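Local coordinates for uncharacterized protein (Pseudomonas aeruginosa, PDB 5BR9) that probably takes part, as a TsaB-type member of the KAE1/TsaD family, in making the threonylcarbamoyladenosine modification of tRNA, at residues 10-15 with 65-70. Numbering follows the deposited sequence.
Sequences STLLAL and VDAIAF
Thr-11 and Asp-66 hold each other by two bonds beside the parallel pairing of the strands. The backbone N of Thr-11 gives its hydrogen to Asp-66 OD2 at 2.7 Å, almost straight but reaching the oxygen from above the carboxylate plane, 37° out of it. In return Asp-66 N donates to Thr-11 O, also at 2.7 Å. Asp-66 CG lies anti to its own carbonyl carbon (chi1 -64°), which turns OD2 back to the N-H of Thr-11, so that both backbone polar groups of Thr-11 are bound by one residue. A water bound to Ser-10 OG adds a weak bond to the same OD2.

From here the chains run on as parallel neighbours: Leu-13 is bracketed by Ala-67 and Ala-69, its N donating to Ala-67 O and its O accepting from Ala-69 N at 2.8 Å, before Ala-69 O takes a more bent bond from Leu-15 N. These are adjoining inner strands of a mixed five-stranded sheet of order 3-2-1-4-5, one of the chain's two such sheets, the sheet order of the actin-like ATPase (ASKHA) fold to which the TsaB family belongs.

On one face, Leu-12 CD2 lies 3.8 Å from Ala-67 CB, and Ala-14 and Ala-69 touch Leu-199 and Ala-203 of helix 196-208, respectively. The other face is bulkier. Val-65 CG1 meets Leu-13 CB at 4.0 Å, while the side chains of Leu-15 and Phe-70 cross at a slant, Leu-15 CD1 coming 4.2 Å from Phe-70 CB. The Phe-70 ring lies farther from Leu-15 than its CB does, and Phe-70 and Ile-68 pack on Val-87 of helix 77-94.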
loop_
_atom_site.group_PDB
_atom_site.type_symbol
_atom_site.label_atom_id
_atom_site.label_comp_id
_atom_site.label_asym_id
_atom_site.label_seq_id
_atom_site.Cartn_x
_atom_site.Cartn_y
_atom_site.Cartn_z
ATOM N N SER A 10 -7.358 -4.718 -26.692
ATOM C CA SER A 10 -6.761 -4.218 -25.464
ATOM C C SER A 10 -6.151 -5.309 -24.608
ATOM O O SER A 10 -6.655 -6.425 -24.536
ATOM C CB SER A 10 -7.804 -3.475 -24.624
ATOM O OG SER A 10 -8.229 -2.285 -25.255
ATOM N N THR A 11 -5.081 -4.960 -23.915
ATOM C CA THR A 11 -4.509 -5.873 -22.953
ATOM C C THR A 11 -4.686 -5.245 -21.577
ATOM O O THR A 11 -4.175 -4.168 -21.317
ATOM C CB THR A 11 -3.030 -6.179 -23.268
ATOM O OG1 THR A 11 -2.949 -6.777 -24.569
ATOM C CG2 THR A 11 -2.456 -7.159 -22.269
ATOM N N LEU A 12 -5.461 -5.902 -20.725
ATOM C CA LEU A 12 -5.787 -5.379 -19.391
ATOM C C LEU A 12 -5.394 -6.342 -18.289
ATOM O O LEU A 12 -5.664 -7.540 -18.370
ATOM C CB LEU A 12 -7.291 -5.074 -19.262
ATOM C CG LEU A 12 -7.908 -4.042 -20.198
ATOM C CD1 LEU A 12 -9.424 -3.940 -19.961
ATOM C CD2 LEU A 12 -7.217 -2.663 -20.039
ATOM N N LEU A 13 -4.810 -5.790 -17.233
ATOM C CA LEU A 13 -4.419 -6.558 -16.052
ATOM C C LEU A 13 -5.363 -6.190 -14.901
ATOM O O LEU A 13 -5.647 -5.005 -14.662
ATOM C CB LEU A 13 -2.944 -6.262 -15.673
ATOM C CG LEU A 13 -2.342 -6.983 -14.464
ATOM C CD1 LEU A 13 -2.287 -8.494 -14.726
ATOM C CD2 LEU A 13 -0.950 -6.437 -14.110
ATOM N N ALA A 14 -5.856 -7.207 -14.203
ATOM C CA ALA A 14 -6.781 -7.002 -13.103
ATOM C C ALA A 14 -6.307 -7.734 -11.856
ATOM O O ALA A 14 -5.754 -8.828 -11.949
ATOM C CB ALA A 14 -8.179 -7.471 -13.481
ATOM N N LEU A 15 -6.458 -7.101 -10.700
ATOM C CA LEU A 15 -6.120 -7.759 -9.446
ATOM C C LEU A 15 -7.058 -7.365 -8.298
ATOM O O LEU A 15 -7.541 -6.230 -8.226
ATOM C CB LEU A 15 -4.666 -7.518 -9.089
ATOM C CG LEU A 15 -4.127 -6.140 -8.823
ATOM C CD1 LEU A 15 -4.405 -5.783 -7.364
ATOM C CD2 LEU A 15 -2.625 -6.195 -9.128
ATOM N N VAL A 65 0.759 -4.412 -21.367
ATOM C CA VAL A 65 -0.430 -4.019 -20.597
ATOM C C VAL A 65 -0.832 -2.567 -20.860
ATOM O O VAL A 65 -0.012 -1.644 -20.748
ATOM C CB VAL A 65 -0.195 -4.262 -19.089
ATOM C CG1 VAL A 65 -1.319 -3.665 -18.250
ATOM C CG2 VAL A 65 -0.019 -5.758 -18.802
ATOM N N ASP A 66 -2.109 -2.364 -21.188
ATOM C CA ASP A 66 -2.596 -1.034 -21.530
ATOM C C ASP A 66 -3.088 -0.241 -20.317
ATOM O O ASP A 66 -2.995 0.992 -20.280
ATOM C CB ASP A 66 -3.718 -1.161 -22.563
ATOM C CG ASP A 66 -3.227 -1.751 -23.886
ATOM O OD1 ASP A 66 -2.104 -1.399 -24.306
ATOM O OD2 ASP A 66 -3.958 -2.554 -24.508
ATOM N N ALA A 67 -3.620 -0.954 -19.327
ATOM C CA ALA A 67 -4.159 -0.333 -18.127
ATOM C C ALA A 67 -4.271 -1.381 -17.019
ATOM O O ALA A 67 -4.329 -2.587 -17.295
ATOM C CB ALA A 67 -5.517 0.311 -18.413
ATOM N N ILE A 68 -4.281 -0.922 -15.769
ATOM C CA ILE A 68 -4.352 -1.836 -14.621
ATOM C C ILE A 68 -5.587 -1.539 -13.798
ATOM O O ILE A 68 -5.801 -0.397 -13.382
ATOM C CB ILE A 68 -3.098 -1.743 -13.749
ATOM C CG1 ILE A 68 -1.835 -1.902 -14.605
ATOM C CG2 ILE A 68 -3.144 -2.813 -12.685
ATOM C CD1 ILE A 68 -0.560 -1.613 -13.867
ATOM N N ALA A 69 -6.416 -2.560 -13.603
ATOM C CA ALA A 69 -7.632 -2.435 -12.818
ATOM C C ALA A 69 -7.491 -3.112 -11.467
ATOM O O ALA A 69 -6.802 -4.124 -11.352
ATOM C CB ALA A 69 -8.800 -3.025 -13.575
ATOM N N PHE A 70 -8.158 -2.572 -10.449
ATOM C CA PHE A 70 -8.119 -3.178 -9.124
ATOM C C PHE A 70 -9.429 -2.927 -8.366
ATOM O O PHE A 70 -10.107 -1.933 -8.618
ATOM C CB PHE A 70 -6.942 -2.635 -8.304
ATOM C CG PHE A 70 -7.067 -1.182 -7.958
ATOM C CD1 PHE A 70 -7.498 -0.789 -6.690
ATOM C CD2 PHE A 70 -6.763 -0.205 -8.889
ATOM C CE1 PHE A 70 -7.620 0.555 -6.371
ATOM C CE2 PHE A 70 -6.883 1.144 -8.570
ATOM C CZ PHE A 70 -7.313 1.522 -7.326
HETATM O O HOH W 1 -6.224 -0.453 -25.373
#